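PDB 4KH9: DUF4785 domain-containing protein from Legionella pneumophila subsp. pneumophila, which is of unknown function but binds calcium and is built from three domains, the second and third of them related to the E-set fold. Local coordinates for residues Leu171-Gly176 and Ala225-Glu230; Gly235-Leu240 and Ala260-Ile265. All coordinates share one frame; numbering follows the deposited sequence.

Interaction 1: residues Leu171-Gly176 and Ala225-Glu230; sequences LHYQYG and ATLDSE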
loop_
_atom_site.group_PDB
_atom_site.type_symbol
_atom_site.label_atom_id
_atom_site.label_comp_id
_atom_site.label_asym_id
_atom_site.label_seq_id
_atom_site.Cartn_x
_atom_site.Cartn_y
_atom_site.Cartn_z
ATOM N N LEU A 171 -7.418 -5.308 3.594
ATOM C CA LEU A 171 -7.006 -4.309 2.598
ATOM C C LEU A 171 -7.366 -2.944 3.068
ATOM O O LEU A 171 -6.766 -1.956 2.632
ATOM C CB LEU A 171 -7.699 -4.568 1.241
ATOM C CG LEU A 171 -7.285 -5.775 0.415
ATOM C CD1 LEU A 171 -8.189 -5.900 -0.778
ATOM C CD2 LEU A 171 -5.909 -5.610 -0.123
ATOM N N HIS A 172 -8.403 -2.880 3.924
ATOM C CA HIS A 172 -8.957 -1.631 4.408
ATOM C C HIS A 172 -9.161 -1.690 5.909
ATOM O O HIS A 172 -9.669 -2.678 6.437
ATOM C CB HIS A 172 -10.300 -1.301 3.709
ATOM C CG HIS A 172 -10.373 -1.664 2.260
ATOM N ND1 HIS A 172 -9.897 -0.813 1.274
ATOM C CD2 HIS A 172 -10.902 -2.766 1.671
ATOM C CE1 HIS A 172 -10.092 -1.441 0.123
ATOM N NE2 HIS A 172 -10.718 -2.613 0.308
ATOM N N TYR A 173 -8.800 -0.614 6.575
ATOM C CA TYR A 173 -8.941 -0.464 8.017
ATOM C C TYR A 173 -9.550 0.881 8.356
ATOM O O TYR A 173 -9.565 1.783 7.527
ATOM C CB TYR A 173 -7.549 -0.572 8.700
ATOM C CG TYR A 173 -6.819 -1.882 8.527
ATOM C CD1 TYR A 173 -6.994 -2.921 9.429
ATOM C CD2 TYR A 173 -5.945 -2.082 7.458
ATOM C CE1 TYR A 173 -6.297 -4.122 9.294
ATOM C CE2 TYR A 173 -5.276 -3.292 7.291
ATOM C CZ TYR A 173 -5.452 -4.304 8.214
ATOM O OH TYR A 173 -4.771 -5.467 8.057
ATOM N N GLN A 174 -9.996 1.036 9.594
ATOM C CA GLN A 174 -10.528 2.289 10.093
ATOM C C GLN A 174 -9.934 2.584 11.467
ATOM O O GLN A 174 -9.280 1.722 12.066
ATOM C CB GLN A 174 -12.070 2.276 10.151
ATOM C CG GLN A 174 -12.714 2.296 8.774
ATOM C CD GLN A 174 -14.110 2.908 8.783
ATOM O OE1 GLN A 174 -15.058 2.325 9.318
ATOM N NE2 GLN A 174 -14.256 4.113 8.231
ATOM N N TYR A 175 -10.151 3.805 11.942
ATOM C CA TYR A 175 -9.671 4.299 13.220
ATOM C C TYR A 175 -9.975 3.295 14.353
ATOM O O TYR A 175 -11.111 2.891 14.523
ATOM C CB TYR A 175 -10.289 5.681 13.529
ATOM C CG TYR A 175 -9.820 6.246 14.849
ATOM C CD1 TYR A 175 -8.624 6.952 14.941
ATOM C CD2 TYR A 175 -10.551 6.043 16.016
ATOM C CE1 TYR A 175 -8.159 7.428 16.166
ATOM C CE2 TYR A 175 -10.095 6.516 17.244
ATOM C CZ TYR A 175 -8.897 7.207 17.315
ATOM O OH TYR A 175 -8.442 7.683 18.525
ATOM N N GLY A 176 -8.935 2.905 15.080
ATOM C CA GLY A 176 -9.057 1.987 16.193
ATOM C C GLY A 176 -8.918 0.535 15.835
ATOM O O GLY A 176 -8.906 -0.297 16.733
ATOM N N ALA A 225 -0.293 -3.698 15.322
ATOM C CA ALA A 225 -0.362 -2.298 15.712
ATOM C C ALA A 225 -1.802 -1.834 15.654
ATOM O O ALA A 225 -2.586 -2.363 14.864
ATOM C CB ALA A 225 0.509 -1.440 14.789
ATOM N N THR A 226 -2.133 -0.811 16.436
ATOM C CA THR A 226 -3.433 -0.141 16.443
ATOM C C THR A 226 -3.331 1.018 15.499
ATOM O O THR A 226 -2.378 1.804 15.593
ATOM C CB THR A 226 -3.824 0.306 17.886
ATOM O OG1 THR A 226 -3.938 -0.866 18.659
ATOM C CG2 THR A 226 -5.161 1.069 17.945
ATOM N N LEU A 227 -4.318 1.162 14.619
ATOM C CA LEU A 227 -4.310 2.271 13.673
ATOM C C LEU A 227 -5.127 3.379 14.286
ATOM O O LEU A 227 -6.338 3.239 14.486
ATOM C CB LEU A 227 -4.834 1.828 12.297
ATOM C CG LEU A 227 -3.949 0.827 11.552
ATOM C CD1 LEU A 227 -4.758 0.063 10.555
ATOM C CD2 LEU A 227 -2.780 1.510 10.832
ATOM N N ASP A 228 -4.442 4.435 14.712
ATOM C CA ASP A 228 -5.146 5.475 15.431
ATOM C C ASP A 228 -4.757 6.857 14.927
ATOM O O ASP A 228 -4.867 7.835 15.670
ATOM C CB ASP A 228 -4.902 5.335 16.950
ATOM C CG ASP A 228 -3.459 5.368 17.419
ATOM O OD1 ASP A 228 -2.554 5.595 16.570
ATOM O OD2 ASP A 228 -3.228 5.164 18.634
ATOM N N SER A 229 -4.335 6.948 13.653
ATOM C CA SER A 229 -4.055 8.240 13.033
ATOM C C SER A 229 -5.377 9.010 12.891
ATOM O O SER A 229 -6.384 8.409 12.526
ATOM C CB SER A 229 -3.392 8.029 11.677
ATOM O OG SER A 229 -3.221 9.251 10.984
ATOM N N GLU A 230 -5.388 10.301 13.214
ATOM C CA GLU A 230 -6.610 11.112 13.134
ATOM C C GLU A 230 -6.628 11.977 11.883
ATOM O O GLU A 230 -7.592 12.717 11.664
ATOM C CB GLU A 230 -6.769 12.000 14.382
ATOM C CG GLU A 230 -7.080 11.203 15.637
ATOM C CD GLU A 230 -7.219 12.041 16.891
ATOM O OE1 GLU A 230 -8.291 12.659 17.078
ATOM O OE2 GLU A 230 -6.264 12.065 17.698
#
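Tyr173 and Leu227 meet with their side chains running across one another: methyl CD1 of the leucine lies against the root of the tyrosine, 3.4 Å from Tyr173 CB and 3.5 Å from Tyr173 CG, and reaches no further along the ring than the CD atoms. CG of Tyr173 stands anti to its own carbonyl carbon (chi1 -62°), which carries the ring into the interior of the central domain, E-set-like by family, where Leu179 and Phe261 also pack on this pair. The phenol end is held beyond the contact, by Asp169.

Tyr175 leaves the backbone to one side, and its ring then bends in toward 225-230. Its CG is anti to the backbone N (chi1 -180°), and this lays one long edge of the ring along the chain from Asp228 to Glu230. Carbonyl oxygens line that edge: Asp228 O is 3.4 Å from Tyr175 CE1, and Ser229 O, which also accepts from Tyr263 OH, lies in the ring plane 3.6 Å from Tyr175 CD1. CG of Glu230 adds an aliphatic touch at 4.0 Å from Tyr175 CE1, while its carboxylate forms a salt bridge with Lys10.

Just after Tyr175 a single backbone bond joins the segments, Gly176 N to Leu227 O, at 2.7 Å and 158° at the hydrogen. Gly176 turns the chain with a positive phi as it donates.

The contact thus grades from apolar to polar: a buried leucine methyl against the base of Tyr173, one short bond pinning the turn after strand 172-174, and an aromatic edge whose weakly positive hydrogens probably suit the carbonyl oxygens beside it.

Interaction 2: residues Gly235-Leu240 and Ala260-Ile265; sequences GENWYL and AFSYSI
Water 1 bridges the segments where their strands part: it accepts from Tyr263 N at 2.9 Å and donates to Glu236 O at 2.8 Å. Further along the hairpin the backbones pair directly. Trp238 and Phe261 form an antiparallel hydrogen-bonded pair, with Trp238 N to Phe261 O and Phe261 N to Trp238 O both 3.0 Å long. The two bonds differ in aim: the first comes in almost straight on the carbonyl (173° at the oxygen), whereas in the second the donor sits above the carbonyl plane.

On the buried face Phe261 takes the cramped rotamer, CG between backbone N and carbonyl carbon (chi1 63°), and this folds its ring back over the neighbouring strand. Trp238 CB then sits over one face of the phenyl, 3.6 Å from the ring centroid, a CH-pi contact. The indole itself is slid aside, its five-membered ring nearly parallel to the phenyl but barely overlapping it. Tyr263 runs beside the tryptophan in the same direction, its CB 3.6 Å from Trp238 CD1, with the two rings inclined at 64°. Asp233 takes the indole N-H, and Leu201 and Ile209 pack on Trp238 from other strands of the sheet.

The outer face is lighter. Tyr239 lays its ring beside Ala260, Tyr239 CE2 lying 3.6 Å from Ala260 CB. Asn237 OD1 lies against Ser262 CA and CB; Lys358 hydrogen-bonds Ser262 OG and only weakly reaches Asn237 OD1.

Two direct bonds and a water thus close this end of the 238-248/251-264 hairpin of the central domain, E-set-like by family, and the water supplies Tyr263 N with an acceptor after direct pairing stops. Trp238, Phe261 and Tyr263 form an aromatic cluster probably held mainly by dispersion, with the indole nitrogen satisfied by a carboxylate.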
loop_
_atom_site.group_PDB
_atom_site.type_symbol
_atom_site.label_atom_id
_atom_site.label_comp_id
_atom_site.label_asym_id
_atom_site.label_seq_id
_atom_site.Cartn_x
_atom_site.Cartn_y
_atom_site.Cartn_z
ATOM N N GLY A 235 -7.379 10.223 -0.132
ATOM C CA GLY A 235 -7.322 9.210 -1.182
ATOM C C GLY A 235 -6.054 8.374 -1.222
ATOM O O GLY A 235 -6.059 7.299 -1.826
ATOM N N GLU A 236 -4.977 8.835 -0.552
ATOM C CA GLU A 236 -3.685 8.138 -0.533
ATOM C C GLU A 236 -3.704 6.944 0.434
ATOM O O GLU A 236 -4.490 6.908 1.392
ATOM C CB GLU A 236 -2.543 9.098 -0.162
ATOM C CG GLU A 236 -2.357 10.291 -1.084
ATOM C CD GLU A 236 -1.446 11.364 -0.513
ATOM O OE1 GLU A 236 -1.799 11.964 0.529
ATOM O OE2 GLU A 236 -0.389 11.629 -1.128
ATOM N N ASN A 237 -2.835 5.959 0.166
ATOM C CA ASN A 237 -2.744 4.755 0.967
ATOM C C ASN A 237 -1.551 4.746 1.929
ATOM O O ASN A 237 -0.632 5.556 1.838
ATOM C CB ASN A 237 -2.662 3.523 0.064
ATOM C CG ASN A 237 -3.964 3.184 -0.621
ATOM O OD1 ASN A 237 -5.073 3.341 -0.071
ATOM N ND2 ASN A 237 -3.847 2.679 -1.829
ATOM N N TRP A 238 -1.620 3.809 2.879
ATOM C CA TRP A 238 -0.583 3.463 3.832
ATOM C C TRP A 238 0.203 2.307 3.294
ATOM O O TRP A 238 -0.295 1.569 2.444
ATOM C CB TRP A 238 -1.204 3.072 5.179
ATOM C CG TRP A 238 -1.737 4.195 5.998
ATOM C CD1 TRP A 238 -2.807 4.992 5.714
ATOM C CD2 TRP A 238 -1.254 4.605 7.287
ATOM N NE1 TRP A 238 -2.958 5.941 6.695
ATOM C CE2 TRP A 238 -2.028 5.716 7.685
ATOM C CE3 TRP A 238 -0.169 4.206 8.096
ATOM C CZ2 TRP A 238 -1.804 6.387 8.895
ATOM C CZ3 TRP A 238 0.051 4.873 9.297
ATOM C CH2 TRP A 238 -0.762 5.945 9.687
ATOM N N TYR A 239 1.408 2.113 3.836
ATOM C CA TYR A 239 2.269 1.004 3.512
ATOM C C TYR A 239 2.828 0.372 4.750
ATOM O O TYR A 239 3.172 1.040 5.724
ATOM C CB TYR A 239 3.462 1.424 2.582
ATOM C CG TYR A 239 3.052 1.653 1.152
ATOM C CD1 TYR A 239 2.540 2.885 0.740
ATOM C CD2 TYR A 239 3.080 0.615 0.221
ATOM C CE1 TYR A 239 2.080 3.080 -0.566
ATOM C CE2 TYR A 239 2.644 0.806 -1.091
ATOM C CZ TYR A 239 2.119 2.033 -1.470
ATOM O OH TYR A 239 1.680 2.237 -2.752
ATOM N N LEU A 240 2.886 -0.931 4.697
ATOM C CA LEU A 240 3.644 -1.785 5.575
ATOM C C LEU A 240 5.047 -1.845 4.986
ATOM O O LEU A 240 5.184 -2.162 3.802
ATOM C CB LEU A 240 3.014 -3.183 5.715
ATOM C CG LEU A 240 3.935 -4.264 6.325
ATOM C CD1 LEU A 240 4.256 -3.940 7.805
ATOM C CD2 LEU A 240 3.343 -5.663 6.169
ATOM N N ALA A 260 0.593 -2.294 0.445
ATOM C CA ALA A 260 -0.325 -1.181 0.617
ATOM C C ALA A 260 -1.612 -1.622 1.290
ATOM O O ALA A 260 -2.082 -2.748 1.119
ATOM C CB ALA A 260 -0.646 -0.551 -0.743
ATOM N N PHE A 261 -2.209 -0.696 2.022
ATOM C CA PHE A 261 -3.516 -0.899 2.630
ATOM C C PHE A 261 -4.183 0.461 2.722
ATOM O O PHE A 261 -3.507 1.494 2.713
ATOM C CB PHE A 261 -3.444 -1.628 3.994
ATOM C CG PHE A 261 -2.704 -0.902 5.090
ATOM C CD1 PHE A 261 -1.328 -1.099 5.280
ATOM C CD2 PHE A 261 -3.389 -0.070 5.973
ATOM C CE1 PHE A 261 -0.648 -0.453 6.313
ATOM C CE2 PHE A 261 -2.717 0.560 7.022
ATOM C CZ PHE A 261 -1.350 0.356 7.191
ATOM N N SER A 262 -5.511 0.458 2.721
ATOM C CA SER A 262 -6.304 1.690 2.796
ATOM C C SER A 262 -6.735 1.936 4.228
ATOM O O SER A 262 -6.999 0.988 4.966
ATOM C CB SER A 262 -7.522 1.583 1.876
ATOM O OG SER A 262 -8.325 2.743 1.973
ATOM N N TYR A 263 -6.864 3.209 4.610
ATOM C CA TYR A 263 -7.279 3.562 5.972
ATOM C C TYR A 263 -8.271 4.736 5.959
ATOM O O TYR A 263 -8.039 5.690 5.231
ATOM C CB TYR A 263 -6.043 3.913 6.815
ATOM C CG TYR A 263 -6.346 4.462 8.192
ATOM C CD1 TYR A 263 -6.706 3.620 9.230
ATOM C CD2 TYR A 263 -6.299 5.834 8.446
ATOM C CE1 TYR A 263 -6.974 4.114 10.503
ATOM C CE2 TYR A 263 -6.552 6.342 9.725
ATOM C CZ TYR A 263 -6.891 5.471 10.749
ATOM O OH TYR A 263 -7.173 5.930 12.003
ATOM N N SER A 264 -9.327 4.704 6.805
ATOM C CA SER A 264 -10.242 5.851 6.879
ATOM C C SER A 264 -10.688 6.150 8.323
ATOM O O SER A 264 -10.587 5.312 9.212
ATOM C CB SER A 264 -11.469 5.634 5.996
ATOM O OG SER A 264 -12.296 4.586 6.473
ATOM N N ILE A 265 -11.197 7.347 8.525
ATOM C CA ILE A 265 -11.788 7.794 9.778
ATOM C C ILE A 265 -13.316 7.578 9.644
ATOM O O ILE A 265 -13.877 7.971 8.621
ATOM C CB ILE A 265 -11.391 9.254 10.069
ATOM C CG1 ILE A 265 -9.869 9.355 10.356
ATOM C CG2 ILE A 265 -12.196 9.852 11.225
ATOM C CD1 ILE A 265 -9.259 10.518 9.702
HETATM O O HOH W 1 -5.477 5.479 3.567
#

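How the interactions relate
Along the chain the two contacts come in series. Interaction 1 closes a 48-residue excursion through strands 178-186, 196-202, 208-217 and 220-226; soon after it, interaction 2 closes the hairpin of strands 238-248 and 251-264. They neither nest nor cross, yet they meet in space: edge strand 172-174 runs parallel beside 251-264, so segment 171-176 is sheet neighbour to 260-265. Tyr263 OH probably bonds to Ser229 O, Gln174 NE2 probably to Ser264 OG, and the rings of Tyr173 and Phe261 meet nearly at right angles. Together they tie the end of the central domain's last strand to its edge strand and to the loop after 220-226.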